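Long-range contacts in Exo-beta-1,3-galactanase (Bifidobacterium bifidum, PDB 5FLW), which probably acts as a family 43 exo-beta-1,3-galactanase, a glycoside hydrolase that releases galactose units from the ends of beta-1,3-linked galactan chains: residues L25-G36 with V48-W59; M152-I162 with Y186-I194. All coordinates share one frame; numbering follows the deposited sequence.

Contact 1 of 2, residues L25-G36 with V48-W59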
loop_
_atom_site.group_PDB
_atom_site.type_symbol
_atom_site.label_atom_id
_atom_site.label_comp_id
_atom_site.label_asym_id
_atom_site.label_seq_id
_atom_site.Cartn_x
_atom_site.Cartn_y
_atom_site.Cartn_z
ATOM N N LEU A 25 4.637 1.479 -3.869
ATOM C CA LEU A 25 5.802 2.244 -4.305
ATOM C C LEU A 25 7.055 1.420 -4.075
ATOM O O LEU A 25 7.243 0.862 -2.987
ATOM C CB LEU A 25 5.999 3.517 -3.478
ATOM C CG LEU A 25 5.240 4.769 -3.829
ATOM C CD1 LEU A 25 5.486 5.788 -2.708
ATOM C CD2 LEU A 25 5.751 5.285 -5.166
ATOM N N GLN A 26 7.942 1.397 -5.075
ATOM C CA GLN A 26 9.227 0.718 -4.990
ATOM C C GLN A 26 10.272 1.563 -5.690
ATOM O O GLN A 26 9.996 2.132 -6.744
ATOM C CB GLN A 26 9.182 -0.604 -5.760
ATOM C CG GLN A 26 8.429 -1.724 -5.076
ATOM C CD GLN A 26 9.129 -2.161 -3.821
ATOM O OE1 GLN A 26 10.221 -2.734 -3.877
ATOM N NE2 GLN A 26 8.523 -1.888 -2.678
ATOM N N LYS A 27 11.470 1.644 -5.106
ATOM C CA LYS A 27 12.594 2.308 -5.753
ATOM C C LYS A 27 13.475 1.238 -6.394
ATOM O O LYS A 27 14.014 0.378 -5.691
ATOM C CB LYS A 27 13.388 3.158 -4.761
ATOM C CG LYS A 27 14.258 4.211 -5.456
ATOM C CD LYS A 27 15.125 4.968 -4.471
ATOM C CE LYS A 27 15.916 6.078 -5.159
ATOM N NZ LYS A 27 16.617 6.979 -4.176
ATOM N N PHE A 28 13.582 1.270 -7.727
ATOM C CA PHE A 28 14.460 0.382 -8.486
ATOM C C PHE A 28 15.454 1.265 -9.229
ATOM O O PHE A 28 15.047 2.123 -10.027
ATOM C CB PHE A 28 13.649 -0.422 -9.505
ATOM C CG PHE A 28 12.559 -1.269 -8.913
ATOM C CD1 PHE A 28 12.821 -2.112 -7.837
ATOM C CD2 PHE A 28 11.279 -1.250 -9.459
ATOM C CE1 PHE A 28 11.824 -2.920 -7.300
ATOM C CE2 PHE A 28 10.264 -2.046 -8.922
ATOM C CZ PHE A 28 10.548 -2.895 -7.847
ATOM N N GLY A 29 16.749 1.026 -9.012
ATOM C CA GLY A 29 17.742 1.983 -9.470
ATOM C C GLY A 29 17.554 3.335 -8.784
ATOM O O GLY A 29 17.376 3.440 -7.557
ATOM N N ASP A 30 17.553 4.398 -9.584
ATOM C CA ASP A 30 17.424 5.752 -9.075
ATOM C C ASP A 30 15.997 6.308 -9.217
ATOM O O ASP A 30 15.777 7.510 -9.002
ATOM C CB ASP A 30 18.440 6.647 -9.794
ATOM C CG ASP A 30 18.077 6.879 -11.276
ATOM O OD1 ASP A 30 17.178 6.183 -11.810
ATOM O OD2 ASP A 30 18.694 7.773 -11.918
ATOM N N THR A 31 15.024 5.454 -9.547
ATOM C CA THR A 31 13.680 5.879 -9.913
ATOM C C THR A 31 12.640 5.205 -9.026
ATOM O O THR A 31 12.748 4.009 -8.729
ATOM C CB THR A 31 13.461 5.527 -11.384
ATOM O OG1 THR A 31 14.421 6.242 -12.171
ATOM C CG2 THR A 31 12.049 5.849 -11.850
ATOM N N TRP A 32 11.627 5.976 -8.606
ATOM C CA TRP A 32 10.477 5.450 -7.879
ATOM C C TRP A 32 9.413 4.964 -8.857
ATOM O O TRP A 32 9.092 5.655 -9.828
ATOM C CB TRP A 32 9.883 6.503 -6.939
ATOM C CG TRP A 32 10.739 6.697 -5.686
ATOM C CD1 TRP A 32 11.692 7.654 -5.476
ATOM C CD2 TRP A 32 10.702 5.897 -4.497
ATOM N NE1 TRP A 32 12.266 7.491 -4.229
ATOM C CE2 TRP A 32 11.666 6.424 -3.608
ATOM C CE3 TRP A 32 9.930 4.798 -4.094
ATOM C CZ2 TRP A 32 11.888 5.888 -2.341
ATOM C CZ3 TRP A 32 10.162 4.249 -2.825
ATOM C CH2 TRP A 32 11.127 4.802 -1.966
ATOM N N TYR A 33 8.879 3.774 -8.596
ATOM C CA TYR A 33 7.798 3.193 -9.380
ATOM C C TYR A 33 6.554 3.108 -8.509
ATOM O O TYR A 33 6.590 2.472 -7.449
ATOM C CB TYR A 33 8.173 1.782 -9.843
ATOM C CG TYR A 33 9.271 1.771 -10.872
ATOM C CD1 TYR A 33 10.576 2.100 -10.523
ATOM C CD2 TYR A 33 8.995 1.456 -12.209
ATOM C CE1 TYR A 33 11.600 2.108 -11.470
ATOM C CE2 TYR A 33 10.009 1.459 -13.176
ATOM C CZ TYR A 33 11.312 1.795 -12.795
ATOM O OH TYR A 33 12.345 1.806 -13.716
ATOM N N ALA A 34 5.455 3.708 -8.968
ATOM C CA ALA A 34 4.155 3.598 -8.306
ATOM C C ALA A 34 3.246 2.666 -9.106
ATOM O O ALA A 34 3.231 2.707 -10.344
ATOM C CB ALA A 34 3.482 4.972 -8.181
ATOM N N TYR A 35 2.479 1.835 -8.400
ATOM C CA TYR A 35 1.490 0.957 -9.026
ATOM C C TYR A 35 0.140 1.284 -8.392
ATOM O O TYR A 35 -0.024 1.107 -7.185
ATOM C CB TYR A 35 1.862 -0.526 -8.808
ATOM C CG TYR A 35 3.251 -0.841 -9.359
ATOM C CD1 TYR A 35 3.426 -1.233 -10.718
ATOM C CD2 TYR A 35 4.401 -0.690 -8.563
ATOM C CE1 TYR A 35 4.700 -1.501 -11.243
ATOM C CE2 TYR A 35 5.683 -0.935 -9.096
ATOM C CZ TYR A 35 5.824 -1.346 -10.427
ATOM O OH TYR A 35 7.071 -1.605 -10.949
ATOM N N GLY A 36 -0.821 1.764 -9.195
ATOM C CA GLY A 36 -2.077 2.244 -8.653
ATOM C C GLY A 36 -3.298 1.603 -9.290
ATOM O O GLY A 36 -3.235 1.018 -10.382
ATOM N N VAL A 48 -4.042 -2.145 -13.560
ATOM C CA VAL A 48 -3.071 -1.519 -12.675
ATOM C C VAL A 48 -2.241 -0.555 -13.519
ATOM O O VAL A 48 -1.639 -0.956 -14.527
ATOM C CB VAL A 48 -2.179 -2.556 -11.979
ATOM C CG1 VAL A 48 -1.103 -1.848 -11.139
ATOM C CG2 VAL A 48 -3.041 -3.472 -11.090
ATOM N N CYS A 49 -2.215 0.709 -13.090
ATOM C CA CYS A 49 -1.450 1.771 -13.738
ATOM C C CYS A 49 -0.076 1.905 -13.092
ATOM O O CYS A 49 0.041 1.906 -11.863
ATOM C CB CYS A 49 -2.192 3.100 -13.566
ATOM S SG CYS A 49 -3.750 3.146 -14.476
ATOM N N CYS A 50 0.948 2.112 -13.927
ATOM C CA CYS A 50 2.312 2.324 -13.457
ATOM C C CYS A 50 2.763 3.746 -13.782
ATOM O O CYS A 50 2.562 4.219 -14.910
ATOM C CB CYS A 50 3.277 1.316 -14.100
ATOM S SG CYS A 50 5.000 1.519 -13.650
ATOM N N TYR A 51 3.374 4.425 -12.791
ATOM C CA TYR A 51 3.994 5.734 -12.986
ATOM C C TYR A 51 5.388 5.740 -12.370
ATOM O O TYR A 51 5.648 5.032 -11.392
ATOM C CB TYR A 51 3.196 6.865 -12.308
ATOM C CG TYR A 51 1.751 6.896 -12.735
ATOM C CD1 TYR A 51 0.792 6.126 -12.062
ATOM C CD2 TYR A 51 1.339 7.656 -13.841
ATOM C CE1 TYR A 51 -0.533 6.102 -12.474
ATOM C CE2 TYR A 51 0.014 7.628 -14.266
ATOM C CZ TYR A 51 -0.908 6.862 -13.561
ATOM O OH TYR A 51 -2.218 6.862 -13.984
ATOM N N THR A 52 6.286 6.547 -12.935
ATOM C CA THR A 52 7.604 6.739 -12.341
ATOM C C THR A 52 7.835 8.201 -11.969
ATOM O O THR A 52 7.244 9.125 -12.551
ATOM C CB THR A 52 8.739 6.264 -13.256
ATOM O OG1 THR A 52 8.579 6.866 -14.545
ATOM C CG2 THR A 52 8.720 4.735 -13.390
ATOM N N THR A 53 8.723 8.399 -10.994
ATOM C CA THR A 53 9.090 9.738 -10.554
ATOM C C THR A 53 10.474 9.692 -9.927
ATOM O O THR A 53 10.921 8.653 -9.424
ATOM C CB THR A 53 8.062 10.327 -9.561
ATOM O OG1 THR A 53 8.274 11.734 -9.395
ATOM C CG2 THR A 53 8.145 9.621 -8.195
ATOM N N THR A 54 11.141 10.835 -9.958
ATOM C CA THR A 54 12.311 11.029 -9.125
ATOM C C THR A 54 12.103 12.103 -8.067
ATOM O O THR A 54 12.966 12.264 -7.191
ATOM C CB THR A 54 13.535 11.371 -9.982
ATOM O OG1 THR A 54 13.288 12.583 -10.710
ATOM C CG2 THR A 54 13.822 10.219 -10.966
ATOM N N ASP A 55 10.959 12.819 -8.094
ATOM C CA ASP A 55 10.760 13.925 -7.167
ATOM C C ASP A 55 9.394 13.957 -6.499
ATOM O O ASP A 55 9.167 14.850 -5.670
ATOM C CB ASP A 55 11.035 15.274 -7.839
ATOM C CG ASP A 55 10.143 15.531 -9.050
ATOM O OD1 ASP A 55 9.193 14.749 -9.302
ATOM O OD2 ASP A 55 10.447 16.541 -9.762
ATOM N N PHE A 56 8.481 13.041 -6.831
ATOM C CA PHE A 56 7.106 13.046 -6.315
ATOM C C PHE A 56 6.354 14.318 -6.690
ATOM O O PHE A 56 5.351 14.661 -6.063
ATOM C CB PHE A 56 7.053 12.770 -4.812
ATOM C CG PHE A 56 7.567 11.430 -4.456
ATOM C CD1 PHE A 56 6.722 10.336 -4.456
ATOM C CD2 PHE A 56 8.917 11.241 -4.165
ATOM C CE1 PHE A 56 7.206 9.072 -4.146
ATOM C CE2 PHE A 56 9.414 9.980 -3.854
ATOM C CZ PHE A 56 8.553 8.895 -3.855
ATOM N N ILE A 57 6.828 15.007 -7.724
ATOM C CA ILE A 57 6.119 16.135 -8.336
ATOM C C ILE A 57 5.613 15.759 -9.728
ATOM O O ILE A 57 4.406 15.791 -9.988
ATOM C CB ILE A 57 6.988 17.416 -8.376
ATOM C CG1 ILE A 57 7.592 17.743 -6.992
ATOM C CG2 ILE A 57 6.181 18.610 -8.957
ATOM C CD1 ILE A 57 8.543 18.938 -6.977
ATOM N N ALA A 58 6.525 15.383 -10.637
ATOM C CA ALA A 58 6.166 14.946 -11.984
ATOM C C ALA A 58 6.056 13.428 -12.036
ATOM O O ALA A 58 6.922 12.704 -11.530
ATOM C CB ALA A 58 7.229 15.386 -12.993
ATOM N N TRP A 59 5.007 12.944 -12.682
ATOM C CA TRP A 59 4.751 11.506 -12.761
ATOM C C TRP A 59 4.671 11.088 -14.220
ATOM O O TRP A 59 3.803 11.563 -14.960
ATOM C CB TRP A 59 3.431 11.139 -12.067
ATOM C CG TRP A 59 3.450 11.255 -10.587
ATOM C CD1 TRP A 59 2.931 12.263 -9.836
ATOM C CD2 TRP A 59 3.958 10.278 -9.670
ATOM N NE1 TRP A 59 3.110 11.987 -8.497
ATOM C CE2 TRP A 59 3.738 10.774 -8.370
ATOM C CE3 TRP A 59 4.597 9.025 -9.829
ATOM C CZ2 TRP A 59 4.128 10.059 -7.212
ATOM C CZ3 TRP A 59 4.977 8.305 -8.692
ATOM C CH2 TRP A 59 4.738 8.830 -7.391
#

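Contact 2 of 2, residues M152-I162 with Y186-I194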
loop_
_atom_site.group_PDB
_atom_site.type_symbol
_atom_site.label_atom_id
_atom_site.label_comp_id
_atom_site.label_asym_id
_atom_site.label_seq_id
_atom_site.Cartn_x
_atom_site.Cartn_y
_atom_site.Cartn_z
ATOM N N MET A 152 1.671 -8.052 3.928
ATOM C CA MET A 152 0.768 -7.809 5.043
ATOM C C MET A 152 -0.649 -7.926 4.519
ATOM O O MET A 152 -0.937 -7.488 3.398
ATOM C CB MET A 152 0.991 -6.427 5.680
ATOM C CG MET A 152 2.410 -6.184 6.207
ATOM S SD MET A 152 3.596 -5.568 4.968
ATOM C CE MET A 152 3.098 -3.831 4.847
ATOM N N SER A 153 -1.536 -8.515 5.322
ATOM C CA SER A 153 -2.841 -8.932 4.804
ATOM C C SER A 153 -3.897 -8.819 5.895
ATOM O O SER A 153 -3.853 -9.572 6.876
ATOM C CB SER A 153 -2.774 -10.394 4.306
ATOM O OG SER A 153 -4.078 -10.926 4.062
ATOM N N GLU A 154 -4.887 -7.949 5.691
ATOM C CA GLU A 154 -5.961 -7.796 6.667
ATOM C C GLU A 154 -6.966 -8.937 6.529
ATOM O O GLU A 154 -7.475 -9.205 5.432
ATOM C CB GLU A 154 -6.655 -6.437 6.511
ATOM C CG GLU A 154 -7.563 -6.064 7.700
ATOM C CD GLU A 154 -8.994 -6.595 7.590
ATOM O OE1 GLU A 154 -9.543 -6.618 6.465
ATOM O OE2 GLU A 154 -9.579 -6.991 8.633
ATOM N N ASP A 155 -7.252 -9.597 7.653
ATOM C CA ASP A 155 -8.085 -10.798 7.721
ATOM C C ASP A 155 -9.148 -10.533 8.785
ATOM O O ASP A 155 -8.836 -10.530 9.990
ATOM C CB ASP A 155 -7.173 -11.979 8.068
ATOM C CG ASP A 155 -7.907 -13.243 8.503
ATOM O OD1 ASP A 155 -9.153 -13.294 8.596
ATOM O OD2 ASP A 155 -7.164 -14.230 8.797
ATOM N N ARG A 156 -10.401 -10.301 8.345
ATOM C CA ARG A 156 -11.429 -9.812 9.279
ATOM C C ARG A 156 -11.678 -10.764 10.456
ATOM O O ARG A 156 -12.116 -10.319 11.531
ATOM C CB ARG A 156 -12.732 -9.485 8.565
ATOM C CG ARG A 156 -13.688 -8.562 9.387
ATOM C CD ARG A 156 -13.120 -7.147 9.606
ATOM N NE ARG A 156 -12.383 -6.668 8.427
ATOM C CZ ARG A 156 -12.898 -5.926 7.435
ATOM N NH1 ARG A 156 -14.174 -5.537 7.444
ATOM N NH2 ARG A 156 -12.123 -5.590 6.402
ATOM N N ASP A 157 -11.425 -12.071 10.282
ATOM C CA ASP A 157 -11.707 -13.013 11.360
ATOM C C ASP A 157 -10.579 -13.100 12.393
ATOM O O ASP A 157 -10.818 -13.617 13.491
ATOM C CB ASP A 157 -11.957 -14.421 10.820
ATOM C CG ASP A 157 -13.132 -14.501 9.848
ATOM O OD1 ASP A 157 -14.187 -13.871 10.080
ATOM O OD2 ASP A 157 -12.952 -15.212 8.834
ATOM N N HIS A 158 -9.341 -12.639 12.060
ATOM C CA HIS A 158 -8.184 -12.915 12.923
ATOM C C HIS A 158 -7.360 -11.694 13.310
ATOM O O HIS A 158 -6.895 -11.600 14.466
ATOM C CB HIS A 158 -7.238 -13.988 12.326
ATOM C CG HIS A 158 -7.908 -15.296 12.043
ATOM N ND1 HIS A 158 -8.103 -15.777 10.769
ATOM C CD2 HIS A 158 -8.454 -16.212 12.875
ATOM C CE1 HIS A 158 -8.726 -16.941 10.822
ATOM N NE2 HIS A 158 -8.951 -17.227 12.089
ATOM N N GLY A 159 -7.139 -10.777 12.384
ATOM C CA GLY A 159 -6.251 -9.661 12.582
ATOM C C GLY A 159 -5.524 -9.401 11.290
ATOM O O GLY A 159 -5.861 -9.956 10.242
ATOM N N THR A 160 -4.508 -8.538 11.348
ATOM C CA THR A 160 -3.719 -8.252 10.159
ATOM C C THR A 160 -2.414 -9.045 10.242
ATOM O O THR A 160 -1.683 -8.949 11.244
ATOM C CB THR A 160 -3.524 -6.751 9.974
ATOM O OG1 THR A 160 -4.828 -6.164 9.832
ATOM C CG2 THR A 160 -2.679 -6.443 8.730
ATOM N N HIS A 161 -2.179 -9.884 9.216
ATOM C CA HIS A 161 -1.035 -10.782 9.169
ATOM C C HIS A 161 0.175 -10.086 8.567
ATOM O O HIS A 161 0.056 -9.235 7.679
ATOM C CB HIS A 161 -1.307 -11.997 8.274
ATOM C CG HIS A 161 -2.452 -12.854 8.715
ATOM N ND1 HIS A 161 -2.280 -14.030 9.412
ATOM C CD2 HIS A 161 -3.787 -12.717 8.533
ATOM C CE1 HIS A 161 -3.460 -14.582 9.644
ATOM N NE2 HIS A 161 -4.393 -13.797 9.134
ATOM N N ILE A 162 1.349 -10.520 9.011
ATOM C CA ILE A 162 2.592 -10.411 8.255
ATOM C C ILE A 162 2.904 -11.824 7.783
ATOM O O ILE A 162 3.107 -12.728 8.607
ATOM C CB ILE A 162 3.746 -9.861 9.110
ATOM C CG1 ILE A 162 3.402 -8.464 9.672
ATOM C CG2 ILE A 162 5.041 -9.860 8.295
ATOM C CD1 ILE A 162 4.428 -7.877 10.621
ATOM N N TYR A 186 -10.135 -6.120 15.697
ATOM C CA TYR A 186 -9.622 -6.382 14.363
ATOM C C TYR A 186 -8.206 -5.855 14.247
ATOM O O TYR A 186 -7.760 -5.021 15.044
ATOM C CB TYR A 186 -10.450 -5.625 13.309
ATOM C CG TYR A 186 -11.917 -5.880 13.440
ATOM C CD1 TYR A 186 -12.451 -7.083 12.994
ATOM C CD2 TYR A 186 -12.769 -4.936 14.039
ATOM C CE1 TYR A 186 -13.795 -7.357 13.120
ATOM C CE2 TYR A 186 -14.129 -5.199 14.174
ATOM C CZ TYR A 186 -14.633 -6.421 13.702
ATOM O OH TYR A 186 -15.971 -6.731 13.801
ATOM N N GLY A 187 -7.517 -6.312 13.204
ATOM C CA GLY A 187 -6.333 -5.618 12.760
ATOM C C GLY A 187 -6.727 -4.337 12.040
ATOM O O GLY A 187 -7.897 -4.085 11.744
ATOM N N LEU A 188 -5.734 -3.523 11.735
ATOM C CA LEU A 188 -5.980 -2.293 11.012
ATOM C C LEU A 188 -5.788 -2.602 9.533
ATOM O O LEU A 188 -5.006 -3.482 9.180
ATOM C CB LEU A 188 -5.006 -1.205 11.464
ATOM C CG LEU A 188 -5.110 -0.768 12.929
ATOM C CD1 LEU A 188 -4.359 0.534 13.154
ATOM C CD2 LEU A 188 -6.564 -0.632 13.347
ATOM N N GLU A 189 -6.530 -1.814 8.780
ATOM C CA GLU A 189 -6.359 -2.164 7.373
ATOM C C GLU A 189 -5.317 -1.285 6.677
ATOM O O GLU A 189 -4.585 -0.560 7.341
ATOM C CB GLU A 189 -7.687 -2.257 6.617
ATOM C CG GLU A 189 -8.475 -0.974 6.531
ATOM C CD GLU A 189 -9.830 -1.169 5.874
ATOM O OE1 GLU A 189 -10.044 -2.188 5.187
ATOM O OE2 GLU A 189 -10.682 -0.286 6.041
ATOM N N SER A 190 -5.223 -1.234 5.270
ATOM C CA SER A 190 -4.244 -0.457 4.501
ATOM C C SER A 190 -2.873 -0.459 5.182
ATOM O O SER A 190 -2.331 0.591 5.502
ATOM C CB SER A 190 -4.739 0.968 4.205
ATOM O OG SER A 190 -4.830 1.768 5.368
ATOM N N PRO A 191 -2.307 -1.646 5.386
ATOM C CA PRO A 191 -1.024 -1.730 6.098
ATOM C C PRO A 191 0.163 -1.245 5.273
ATOM O O PRO A 191 0.224 -1.427 4.045
ATOM C CB PRO A 191 -0.891 -3.239 6.385
ATOM C CG PRO A 191 -1.655 -3.889 5.262
ATOM C CD PRO A 191 -2.859 -2.983 5.079
ATOM N N THR A 192 1.148 -0.687 5.996
ATOM C CA THR A 192 2.445 -0.330 5.433
ATOM C C THR A 192 3.489 -0.422 6.551
ATOM O O THR A 192 3.189 -0.091 7.703
ATOM C CB THR A 192 2.387 1.066 4.762
ATOM O OG1 THR A 192 3.681 1.410 4.238
ATOM C CG2 THR A 192 1.887 2.135 5.722
ATOM N N ILE A 193 4.700 -0.902 6.217
ATOM C CA ILE A 193 5.777 -1.081 7.192
ATOM C C ILE A 193 7.072 -0.491 6.650
ATOM O O ILE A 193 7.435 -0.723 5.491
ATOM C CB ILE A 193 5.997 -2.582 7.555
ATOM C CG1 ILE A 193 4.788 -3.138 8.325
ATOM C CG2 ILE A 193 7.298 -2.808 8.383
ATOM C CD1 ILE A 193 4.833 -4.629 8.641
ATOM N N ILE A 194 7.806 0.199 7.522
ATOM C CA ILE A 194 9.167 0.648 7.246
ATOM C C ILE A 194 10.046 0.194 8.407
ATOM O O ILE A 194 9.563 -0.270 9.449
ATOM C CB ILE A 194 9.319 2.182 6.999
ATOM C CG1 ILE A 194 8.899 3.010 8.227
ATOM C CG2 ILE A 194 8.562 2.632 5.748
ATOM C CD1 ILE A 194 9.980 3.250 9.239
HETATM O O HOH W 1 -9.000 -4.819 4.442
HETATM O O HOH W 2 -8.938 -7.791 11.165
HETATM O O HOH W 3 -12.007 -4.359 3.517
#

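Contact 1 of 2, residues L25-G36 with V48-W59
Trp32 and Thr53 pair through both backbone N-H and C=O groups, Trp32 N lying 2.9 Å from Thr53 O, and the antiparallel register then runs through Ala34 with Tyr51 to Gly36 with Cys49. Alternate residues point to opposite faces of the sheet.

On the face that carries Trp32, Ala34 and Thr53, Trp32 CB rests 3.8 Å from Thr53 CG2. With CG swung beside the backbone N (chi1 -76°), the indole is carried toward Phe56: Trp32 CG meets Phe56 CZ at 3.6 Å, CD1 meets Phe56 CE2 at the same distance, and NE1, further round the five-membered ring, still lies near Phe56 CE2, while Trp32 CD2 and CE2, where the benzo ring begins, lie near Phe56 CZ. Phe56 presents its edge to the face of the five-membered ring, a tilted edge-to-face pair with planes at 53°. Lys27 CB lies over the centre of the indole's other face. Phe56 also meets Leu25 at its edge, Phe56 CE1 to Leu25 CD1 at 4.0 Å, and Trp59 CZ3 comes 3.7 Å from Ala34 CB, where a small methyl leaves room for the large indole. Thr53 OG1 pins the loop carrying these aromatics by accepting from Asp55 N and Phe56 N, an ST turn and ST motif, while donating to Ala58 O.

On the other face Thr52 CG2 sits over the Tyr33 ring, 3.5 Å from CD2, in a CH-pi contact; Thr52 OG1 instead turns to His62 of the next strand. Cys50 SG approaches the Tyr35 ring obliquely, 3.9 Å from CE1, and Tyr35 OH bonds to Pro119 O.

The hairpin of strands 31-37 and 48-53 forms the middle of one four-stranded antiparallel blade (24-28, 31-37, 48-53, 60-66) of the five-bladed beta-propeller of family 43.

Contact 2 of 2, residues M152-I162 with Y186-I194
The Tyr186 ring and the Arg156 guanidinium stand almost perpendicular, their planes 83° apart. Arg156 CD comes obliquely to the ring, 3.5 Å from Tyr186 CD1, while Arg156 O lies at the ring's edge in its plane. The guanidinium's own edge is taken by Glu154, gripped side-on: NE reaches OE2 and NH2 reaches OE1, each bond 2.8 Å long. Waters 1 and 3 also lie near its plane, water 3 accepting from NH2 on another side. Glu189 OE1 stays well out of that plane, 4.2 Å from Arg156 NH2, so only charge acts directly between them; water 1 links it to Glu154 OE1. Replacing Arg156 with a leucine would probably leave the Glu154 carboxylate without its charged mate, held by waters alone, with no positive charge beside Glu189.

Deeper in, Thr160 OG1 donates to Leu188 O at 2.8 Å, from above the carbonyl plane. Gly187 lies against this hydroxyl, where a side chain would collide with Thr160.

Beyond, Met152 CB packs on Pro191 CG at 3.7 Å. Bends at chi2 (86°) and chi3 (77°) bring the Met152 CE methyl over the Thr192-Ile193 backbone, 3.6 Å from Ile193 N.

A hairpin with a classic beta bulge at its tip, where His158 and Gly159 face Asp155, thus meets the next sheet: an interface between adjacent beta-propeller blades, with Glu189 probably at the active-site pocket.

Contact 1 closes before contact 2 opens along the chain, and the two lie on opposite sides of the molecule's centre, their own centres 25 Å apart and their nearest atoms about 8 Å apart. Contact 1 pairs the second and third strands of the first blade; contact 2 joins the third blade to the fourth. Leu25 and Trp32 touch strand 244-250 of the last blade, and so do Glu189, Ser190 and Thr192; Leu25 and Thr192 both meet Ile247. In family 43 propellers the active site lies in a pocket near the central axis. Glu189, beside Asp138 and Gln244, probably lies there; its Glu-Ser-Pro sequence resembles the Glu-Gly-Pro of the general acid in relatives.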